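Long-range contacts in thiosulfate sulfurtransferase YnjE (Escherichia coli, PDB 2WLR), which catalyses the transfer of sulfur from thiosulfate to cyanide, giving thiocyanate and sulfite, by way of a cysteine persulfide intermediate: residues A[123-128]-A[231-236]; A[148-153]-A[205-210]; A[172-177]-A[217-222]. All coordinates share one frame; numbering follows the deposited sequence.

Overall arrangement
All three contacts belong to the middle one of three rhodanese-like units, built round a five-stranded parallel sheet ordered 125-126, 231-234, 205-209, 148-154, 170-173. Contact 1 joins the first two strands and contact 2 joins 205-209 to 148-154, their centres about 9 Å apart; strands 231-234 and 205-209 are neighbours, Arg232 N and O making probable hydrogen bonds to Val206 O and Leu208 N. Contact 3, centred about 11 Å from the centre of contact 2 and 16 Å from that of contact 1, packs the far edge strand and the turn after it against helix 213-226. Along the chain, contacts 2 and 3 interlock inside the loop closed by contact 1; together the three sample the sheet from one edge strand to the other.

Contact 1 of 3, residues A[123-128]-A[231-236]; sequences EQLVYP and VRLLDG
Strand 125-126 runs parallel to strand 231-234 at the edge of the five-stranded rhodanese sheet, with Leu125 opposite Leu233 and Val126 opposite Leu234. Both backbone polar atoms of Leu233 are used, N donating to Gln124 O at 2.9 Å and O accepting from Val126 N, and Asp235 N continues the ladder to Val126 O. On one face Leu125 and Leu233 run alongside each other in the same direction, Leu125 CD2 4.1 Å from Leu233 CB, and Met376 of helix 369-380 packs against Leu233. On the other face Val126 CG1 touches Arg232 CD at 3.9 Å, the two side chains roughly perpendicular. With CG anti to the carbonyl carbon (chi1 -51°) and the chain then extended, Arg232 carries its guanidinium past Glu123, whose O receives only a weak, bent bond from NH1 (3.2 Å, 123°); the stronger partners are Asp230, in a salt bridge with NE, and Ala142 O. A leucine in place of Arg232 would probably leave the Asp230 carboxylate without its charged mate and Ala142 O without this donor. Farther along, the CD1 branch of Leu234 reaches the start of helix 128-135, crossing the proline ring and meeting Pro128 CD at 3.8 Å.

Contact 2 of 3, residues A[148-153]-A[205-210]; sequences WKVIEA and TVILYG
Strands 148-153 and 205-209 lie side by side in the interior of the parallel rhodanese sheet, their axes 4.7 Å apart and 17° from parallel. Five backbone hydrogen bonds zip them together, from Lys149 N to Thr205 O at one end to Ala153 N to Tyr209 O at the other. On the face of Ile151 and Leu208, covered by helix 213-226, Leu208 CD2 packs on Ile151 CB at 3.8 Å; on the face of Val150 and Ile207, Val150 CG2 meets Ile207 CD1 beside helix 128-135. Glu152 runs extended across one face of the Tyr209 ring. Its CB sits over the ring face, 3.9 Å from the centroid in a CH-pi contact. CG, set opposite the backbone N (chi1 -178°), runs on over the CE2 side, 3.7 Å from Tyr209 CE2. CD follows the rim toward the hydroxyl, and the carboxylate is turned 49° from the ring plane. Of its two oxygens, OE1 takes a weak bond from Tyr209 OH, while OE2 forms a salt bridge with Arg211, next in the chain after Gly210. Tyr209 OH accepts a hydrogen bond from Ile166 N, its stronger partner, so the tyrosine tip is fixed between strand and loop. At the ring's edge, close to its plane, Val150 CG1 stands 4.1 Å from Tyr209 CD1.

Contact 3 of 3, residues A[172-177]-A[217-222]; sequences IDTNEV and ARVAQI
Val177 CG2 and Ile222 CD1 meet at 3.8 Å, the closest touch between the end of strand 170-173 with the 3-10 turn after it and the helix segment 217-222. The same methyl of Val177 also lies 4.3 Å from Val219 CG2, so this one branch spans two residues a helical turn apart. Val219 divides its work: CG1 faces Ile172 CD1 at 4.2 Å, the two side chains slanting across each other, while CG2 turns to Val177 and to Thr174 CG2. With chi1 at 177°, CG1 of Val219 stands opposite the backbone N and points to the strand, leaving CG2 for the turn. No hydrogen bond crosses here; the contact is made mainly by methyl groups. Ile222 CD1 also lies over one face of the Arg218 guanidinium, offset toward the rim, 3.6 Å above the plane.

Farther out, polar bonds hold both partners in place. Asp173 OD1 accepts from Asn175 N in an Asx turn, met from above the carboxylate plane, and also from Gly156 N; Glu176 OE2 takes Asp173 N at 3.0 Å, so the turn that carries Thr174 and Val177 is tied to its own strand. Glu176 OE1 forms a salt bridge with Lys197 and bonds His198 NE2. On the helix, Arg218 bridges Glu178 and Asp390, and Met194 and Leu191 of helix 188-197 pack beside Val177 and Ile222. Ile172 is held in the sheet by backbone bonds to Glu152 and Ala154. This is the layered alpha/beta packing of a rhodanese domain: helix 213-226 covers one face of the sheet and its flank meets the edge strand and following turn.

Contact 1 of 3, residues A[123-128]-A[231-236]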
loop_
_atom_site.group_PDB
_atom_site.type_symbol
_atom_site.label_atom_id
_atom_site.label_comp_id
_atom_site.label_asym_id
_atom_site.label_seq_id
_atom_site.Cartn_x
_atom_site.Cartn_y
_atom_site.Cartn_z
ATOM N N GLU A 123 -7.876 2.456 8.168
ATOM C CA GLU A 123 -7.482 1.720 9.352
ATOM C C GLU A 123 -6.758 0.422 9.040
ATOM O O GLU A 123 -6.155 -0.175 9.920
ATOM C CB GLU A 123 -8.709 1.466 10.240
ATOM C CG GLU A 123 -9.681 0.402 9.790
ATOM C CD GLU A 123 -10.559 0.805 8.613
ATOM O OE1 GLU A 123 -10.685 2.009 8.300
ATOM O OE2 GLU A 123 -11.178 -0.111 8.024
ATOM N N GLN A 124 -6.804 0.005 7.787
ATOM C CA GLN A 124 -6.036 -1.172 7.348
ATOM C C GLN A 124 -4.579 -0.919 7.167
ATOM O O GLN A 124 -3.809 -1.873 7.047
ATOM C CB GLN A 124 -6.601 -1.708 6.050
ATOM C CG GLN A 124 -8.020 -2.307 6.215
ATOM C CD GLN A 124 -8.769 -2.490 4.914
ATOM O OE1 GLN A 124 -8.285 -2.203 3.814
ATOM N NE2 GLN A 124 -9.986 -3.020 5.031
ATOM N N LEU A 125 -4.179 0.341 7.071
ATOM C CA LEU A 125 -2.780 0.750 6.852
ATOM C C LEU A 125 -2.358 1.519 8.062
ATOM O O LEU A 125 -2.473 2.745 8.130
ATOM C CB LEU A 125 -2.631 1.608 5.579
ATOM C CG LEU A 125 -2.873 0.845 4.289
ATOM C CD1 LEU A 125 -2.931 1.800 3.120
ATOM C CD2 LEU A 125 -1.824 -0.207 4.001
ATOM N N VAL A 126 -1.852 0.798 9.050
ATOM C CA VAL A 126 -1.484 1.431 10.318
ATOM C C VAL A 126 -0.090 2.091 10.278
ATOM O O VAL A 126 0.661 1.954 9.307
ATOM C CB VAL A 126 -1.606 0.436 11.489
ATOM C CG1 VAL A 126 -2.980 -0.283 11.428
ATOM C CG2 VAL A 126 -0.423 -0.573 11.483
ATOM N N TYR A 127 0.265 2.798 11.338
ATOM C CA TYR A 127 1.511 3.530 11.421
ATOM C C TYR A 127 2.153 3.282 12.800
ATOM O O TYR A 127 1.476 2.779 13.719
ATOM C CB TYR A 127 1.255 5.010 11.128
ATOM C CG TYR A 127 0.408 5.745 12.135
ATOM C CD1 TYR A 127 -0.974 5.651 12.135
ATOM C CD2 TYR A 127 1.006 6.560 13.089
ATOM C CE1 TYR A 127 -1.725 6.352 13.040
ATOM C CE2 TYR A 127 0.238 7.259 14.024
ATOM C CZ TYR A 127 -1.114 7.145 13.990
ATOM O OH TYR A 127 -1.826 7.867 14.928
ATOM N N PRO A 128 3.447 3.614 12.961
ATOM C CA PRO A 128 4.160 3.130 14.160
ATOM C C PRO A 128 3.592 3.557 15.504
ATOM O O PRO A 128 3.391 2.711 16.389
ATOM C CB PRO A 128 5.592 3.638 13.942
ATOM C CG PRO A 128 5.735 3.636 12.466
ATOM C CD PRO A 128 4.386 4.132 11.969
ATOM N N VAL A 231 -7.238 -7.964 8.735
ATOM C CA VAL A 231 -5.829 -8.040 8.410
ATOM C C VAL A 231 -5.390 -6.630 7.989
ATOM O O VAL A 231 -6.024 -5.987 7.132
ATOM C CB VAL A 231 -5.513 -9.040 7.287
ATOM C CG1 VAL A 231 -4.032 -9.076 7.014
ATOM C CG2 VAL A 231 -6.010 -10.452 7.633
ATOM N N ARG A 232 -4.291 -6.196 8.566
ATOM C CA ARG A 232 -3.747 -4.859 8.392
ATOM C C ARG A 232 -2.262 -4.933 8.122
ATOM O O ARG A 232 -1.601 -5.947 8.410
ATOM C CB ARG A 232 -3.996 -4.025 9.634
ATOM C CG ARG A 232 -5.424 -4.070 10.061
ATOM C CD ARG A 232 -5.726 -3.068 11.115
ATOM N NE ARG A 232 -6.998 -3.312 11.753
ATOM C CZ ARG A 232 -7.577 -2.456 12.587
ATOM N NH1 ARG A 232 -7.049 -1.260 12.802
ATOM N NH2 ARG A 232 -8.696 -2.814 13.198
ATOM N N LEU A 233 -1.734 -3.853 7.548
ATOM C CA LEU A 233 -0.298 -3.724 7.267
ATOM C C LEU A 233 0.219 -2.520 7.979
ATOM O O LEU A 233 -0.451 -1.503 8.067
ATOM C CB LEU A 233 -0.032 -3.452 5.792
ATOM C CG LEU A 233 -0.355 -4.544 4.792
ATOM C CD1 LEU A 233 -0.026 -4.041 3.361
ATOM C CD2 LEU A 233 0.390 -5.837 5.122
ATOM N N LEU A 234 1.460 -2.598 8.420
ATOM C CA LEU A 234 2.190 -1.387 8.781
ATOM C C LEU A 234 2.673 -0.671 7.527
ATOM O O LEU A 234 3.510 -1.166 6.804
ATOM C CB LEU A 234 3.383 -1.701 9.688
ATOM C CG LEU A 234 4.308 -0.553 10.086
ATOM C CD1 LEU A 234 3.542 0.574 10.812
ATOM C CD2 LEU A 234 5.450 -1.045 10.965
ATOM N N ASP A 235 2.151 0.524 7.310
ATOM C CA ASP A 235 2.413 1.304 6.092
ATOM C C ASP A 235 3.898 1.644 6.083
ATOM O O ASP A 235 4.399 2.205 7.055
ATOM C CB ASP A 235 1.552 2.564 6.162
ATOM C CG ASP A 235 1.467 3.331 4.852
ATOM O OD1 ASP A 235 1.892 2.828 3.802
ATOM O OD2 ASP A 235 0.970 4.472 4.946
ATOM N N GLY A 236 4.597 1.251 5.020
ATOM C CA GLY A 236 6.009 1.527 4.898
ATOM C C GLY A 236 6.908 0.500 5.561
ATOM O O GLY A 236 8.142 0.530 5.394
HETATM O O HOH W 1 -1.486 5.176 6.874
#

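Contact 2 of 3, residues A[148-153]-A[205-210]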
loop_
_atom_site.group_PDB
_atom_site.type_symbol
_atom_site.label_atom_id
_atom_site.label_comp_id
_atom_site.label_asym_id
_atom_site.label_seq_id
_atom_site.Cartn_x
_atom_site.Cartn_y
_atom_site.Cartn_z
ATOM N N TRP A 148 -5.467 -9.700 19.042
ATOM C CA TRP A 148 -4.620 -9.233 17.952
ATOM C C TRP A 148 -3.211 -9.813 18.041
ATOM O O TRP A 148 -2.698 -10.171 19.114
ATOM C CB TRP A 148 -4.610 -7.686 17.879
ATOM C CG TRP A 148 -4.185 -6.966 19.152
ATOM C CD1 TRP A 148 -5.006 -6.504 20.155
ATOM C CD2 TRP A 148 -2.863 -6.598 19.526
ATOM N NE1 TRP A 148 -4.269 -5.922 21.134
ATOM C CE2 TRP A 148 -2.946 -5.952 20.779
ATOM C CE3 TRP A 148 -1.616 -6.774 18.943
ATOM C CZ2 TRP A 148 -1.819 -5.484 21.457
ATOM C CZ3 TRP A 148 -0.497 -6.313 19.610
ATOM C CH2 TRP A 148 -0.603 -5.676 20.860
ATOM N N LYS A 149 -2.579 -9.902 16.875
ATOM C CA LYS A 149 -1.231 -10.367 16.711
ATOM C C LYS A 149 -0.498 -9.377 15.810
ATOM O O LYS A 149 -1.101 -8.879 14.833
ATOM C CB LYS A 149 -1.224 -11.742 16.034
ATOM C CG LYS A 149 -1.988 -12.842 16.730
ATOM C CD LYS A 149 -1.312 -13.216 18.037
ATOM C CE LYS A 149 -1.560 -14.685 18.452
ATOM N NZ LYS A 149 -2.622 -14.773 19.463
ATOM N N VAL A 150 0.770 -9.141 16.098
ATOM C CA VAL A 150 1.694 -8.429 15.222
ATOM C C VAL A 150 2.734 -9.415 14.721
ATOM O O VAL A 150 3.288 -10.183 15.496
ATOM C CB VAL A 150 2.370 -7.266 15.924
ATOM C CG1 VAL A 150 3.351 -6.561 14.981
ATOM C CG2 VAL A 150 1.318 -6.277 16.421
ATOM N N ILE A 151 2.967 -9.437 13.420
ATOM C CA ILE A 151 3.798 -10.450 12.799
ATOM C C ILE A 151 4.673 -9.846 11.737
ATOM O O ILE A 151 4.162 -9.176 10.812
ATOM C CB ILE A 151 2.937 -11.548 12.149
ATOM C CG1 ILE A 151 1.886 -12.100 13.136
ATOM C CG2 ILE A 151 3.808 -12.695 11.671
ATOM C CD1 ILE A 151 1.162 -13.319 12.664
ATOM N N GLU A 152 5.970 -10.110 11.831
ATOM C CA GLU A 152 6.953 -9.769 10.804
ATOM C C GLU A 152 6.991 -10.887 9.781
ATOM O O GLU A 152 7.059 -12.063 10.134
ATOM C CB GLU A 152 8.379 -9.603 11.364
ATOM C CG GLU A 152 9.360 -9.195 10.297
ATOM C CD GLU A 152 10.708 -8.665 10.790
ATOM O OE1 GLU A 152 10.860 -8.221 11.962
ATOM O OE2 GLU A 152 11.633 -8.634 9.928
ATOM N N ALA A 153 6.925 -10.529 8.502
ATOM C CA ALA A 153 7.002 -11.491 7.402
ATOM C C ALA A 153 8.254 -11.233 6.578
ATOM O O ALA A 153 8.577 -10.087 6.262
ATOM C CB ALA A 153 5.716 -11.387 6.493
ATOM N N THR A 205 -7.342 -10.170 14.925
ATOM C CA THR A 205 -6.775 -9.120 14.074
ATOM C C THR A 205 -5.297 -9.414 13.875
ATOM O O THR A 205 -4.575 -9.649 14.816
ATOM C CB THR A 205 -6.920 -7.720 14.672
ATOM O OG1 THR A 205 -8.307 -7.422 14.825
ATOM C CG2 THR A 205 -6.251 -6.655 13.749
ATOM N N VAL A 206 -4.841 -9.376 12.628
ATOM C CA VAL A 206 -3.426 -9.615 12.328
ATOM C C VAL A 206 -2.835 -8.357 11.702
ATOM O O VAL A 206 -3.337 -7.886 10.666
ATOM C CB VAL A 206 -3.235 -10.809 11.427
ATOM C CG1 VAL A 206 -1.767 -10.994 11.123
ATOM C CG2 VAL A 206 -3.837 -12.117 12.043
ATOM N N ILE A 207 -1.790 -7.841 12.314
ATOM C CA ILE A 207 -1.040 -6.704 11.777
ATOM C C ILE A 207 0.306 -7.246 11.293
ATOM O O ILE A 207 1.129 -7.670 12.090
ATOM C CB ILE A 207 -0.892 -5.571 12.816
ATOM C CG1 ILE A 207 -2.273 -5.156 13.348
ATOM C CG2 ILE A 207 -0.177 -4.379 12.219
ATOM C CD1 ILE A 207 -2.310 -5.079 14.811
ATOM N N LEU A 208 0.534 -7.193 10.002
ATOM C CA LEU A 208 1.753 -7.671 9.378
ATOM C C LEU A 208 2.661 -6.525 9.000
ATOM O O LEU A 208 2.211 -5.440 8.573
ATOM C CB LEU A 208 1.419 -8.501 8.129
ATOM C CG LEU A 208 0.877 -9.903 8.438
ATOM C CD1 LEU A 208 -0.181 -10.345 7.446
ATOM C CD2 LEU A 208 2.054 -10.904 8.526
ATOM N N TYR A 209 3.956 -6.769 9.103
ATOM C CA TYR A 209 4.945 -5.839 8.580
ATOM C C TYR A 209 6.095 -6.595 8.025
ATOM O O TYR A 209 6.308 -7.751 8.346
ATOM C CB TYR A 209 5.437 -4.818 9.620
ATOM C CG TYR A 209 6.403 -5.384 10.665
ATOM C CD1 TYR A 209 5.948 -6.059 11.787
ATOM C CD2 TYR A 209 7.775 -5.233 10.508
ATOM C CE1 TYR A 209 6.862 -6.575 12.721
ATOM C CE2 TYR A 209 8.655 -5.739 11.436
ATOM C CZ TYR A 209 8.198 -6.397 12.520
ATOM O OH TYR A 209 9.094 -6.918 13.450
ATOM N N GLY A 210 6.843 -5.937 7.174
ATOM C CA GLY A 210 8.046 -6.543 6.617
ATOM C C GLY A 210 9.138 -5.515 6.504
ATOM O O GLY A 210 8.886 -4.337 6.541
#

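Contact 3 of 3, residues A[172-177]-A[217-222]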
loop_
_atom_site.group_PDB
_atom_site.type_symbol
_atom_site.label_atom_id
_atom_site.label_comp_id
_atom_site.label_asym_id
_atom_site.label_seq_id
_atom_site.Cartn_x
_atom_site.Cartn_y
_atom_site.Cartn_z
ATOM N N ILE A 172 6.756 -14.831 10.536
ATOM C CA ILE A 172 6.291 -15.822 9.574
ATOM C C ILE A 172 7.279 -15.819 8.405
ATOM O O ILE A 172 7.578 -14.774 7.810
ATOM C CB ILE A 172 4.861 -15.563 9.063
ATOM C CG1 ILE A 172 3.833 -15.864 10.139
ATOM C CG2 ILE A 172 4.546 -16.431 7.809
ATOM C CD1 ILE A 172 2.439 -15.458 9.758
ATOM N N ASP A 173 7.781 -17.003 8.066
ATOM C CA ASP A 173 8.560 -17.250 6.870
ATOM C C ASP A 173 7.546 -17.347 5.721
ATOM O O ASP A 173 6.577 -18.124 5.807
ATOM C CB ASP A 173 9.291 -18.589 7.098
ATOM C CG ASP A 173 10.186 -19.028 5.962
ATOM O OD1 ASP A 173 10.076 -18.585 4.797
ATOM O OD2 ASP A 173 10.984 -19.953 6.259
ATOM N N THR A 174 7.748 -16.598 4.643
ATOM C CA THR A 174 6.835 -16.664 3.499
ATOM C C THR A 174 6.715 -18.081 2.913
ATOM O O THR A 174 5.703 -18.443 2.320
ATOM C CB THR A 174 7.231 -15.675 2.393
ATOM O OG1 THR A 174 8.609 -15.850 2.035
ATOM C CG2 THR A 174 7.029 -14.224 2.849
ATOM N N ASN A 175 7.748 -18.901 3.081
ATOM C CA ASN A 175 7.652 -20.287 2.650
ATOM C C ASN A 175 6.602 -21.098 3.409
ATOM O O ASN A 175 6.268 -22.211 3.002
ATOM C CB ASN A 175 9.020 -20.982 2.748
ATOM C CG ASN A 175 10.047 -20.430 1.761
ATOM O OD1 ASN A 175 11.240 -20.333 2.082
ATOM N ND2 ASN A 175 9.606 -20.074 0.561
ATOM N N GLU A 176 6.076 -20.566 4.517
ATOM C CA GLU A 176 4.932 -21.190 5.205
ATOM C C GLU A 176 3.618 -20.980 4.465
ATOM O O GLU A 176 2.629 -21.640 4.776
ATOM C CB GLU A 176 4.754 -20.652 6.627
ATOM C CG GLU A 176 5.922 -20.883 7.543
ATOM C CD GLU A 176 5.713 -20.255 8.907
ATOM O OE1 GLU A 176 4.711 -20.617 9.563
ATOM O OE2 GLU A 176 6.516 -19.390 9.321
ATOM N N VAL A 177 3.557 -20.036 3.525
ATOM C CA VAL A 177 2.286 -19.759 2.857
ATOM C C VAL A 177 2.268 -20.015 1.349
ATOM O O VAL A 177 1.204 -19.940 0.751
ATOM C CB VAL A 177 1.799 -18.318 3.117
ATOM C CG1 VAL A 177 1.894 -18.009 4.614
ATOM C CG2 VAL A 177 2.613 -17.296 2.294
ATOM N N ALA A 217 2.449 -8.133 2.584
ATOM C CA ALA A 217 1.249 -8.088 1.809
ATOM C C ALA A 217 0.868 -9.446 1.252
ATOM O O ALA A 217 -0.305 -9.796 1.146
ATOM C CB ALA A 217 1.352 -7.073 0.657
ATOM N N ARG A 218 1.878 -10.205 0.854
ATOM C CA ARG A 218 1.641 -11.543 0.331
ATOM C C ARG A 218 0.979 -12.408 1.369
ATOM O O ARG A 218 -0.023 -13.076 1.087
ATOM C CB ARG A 218 2.970 -12.129 -0.155
ATOM C CG ARG A 218 2.889 -13.601 -0.574
ATOM C CD ARG A 218 1.980 -13.840 -1.745
ATOM N NE ARG A 218 2.277 -15.137 -2.361
ATOM C CZ ARG A 218 1.576 -15.715 -3.334
ATOM N NH1 ARG A 218 0.463 -15.176 -3.797
ATOM N NH2 ARG A 218 1.988 -16.906 -3.812
ATOM N N VAL A 219 1.552 -12.411 2.576
ATOM C CA VAL A 219 0.976 -13.183 3.673
ATOM C C VAL A 219 -0.419 -12.648 3.976
ATOM O O VAL A 219 -1.359 -13.410 4.171
ATOM C CB VAL A 219 1.860 -13.134 4.913
ATOM C CG1 VAL A 219 1.228 -13.870 6.091
ATOM C CG2 VAL A 219 3.231 -13.735 4.615
ATOM N N ALA A 220 -0.578 -11.329 4.000
ATOM C CA ALA A 220 -1.856 -10.748 4.321
ATOM C C ALA A 220 -2.946 -11.151 3.374
ATOM O O ALA A 220 -4.061 -11.464 3.810
ATOM C CB ALA A 220 -1.739 -9.198 4.360
ATOM N N GLN A 221 -2.703 -11.062 2.072
ATOM C CA GLN A 221 -3.738 -11.348 1.106
ATOM C C GLN A 221 -4.163 -12.819 1.214
ATOM O O GLN A 221 -5.351 -13.150 1.098
ATOM C CB GLN A 221 -3.273 -10.987 -0.306
ATOM C CG GLN A 221 -4.326 -11.160 -1.428
ATOM C CD GLN A 221 -4.422 -12.586 -1.975
ATOM O OE1 GLN A 221 -3.577 -13.399 -1.709
ATOM N NE2 GLN A 221 -5.497 -12.879 -2.713
ATOM N N ILE A 222 -3.189 -13.708 1.457
ATOM C CA ILE A 222 -3.494 -15.133 1.599
ATOM C C ILE A 222 -4.329 -15.380 2.869
ATOM O O ILE A 222 -5.285 -16.146 2.857
ATOM C CB ILE A 222 -2.209 -15.973 1.560
ATOM C CG1 ILE A 222 -1.694 -16.024 0.120
ATOM C CG2 ILE A 222 -2.480 -17.422 2.035
ATOM C CD1 ILE A 222 -0.255 -16.455 -0.014
#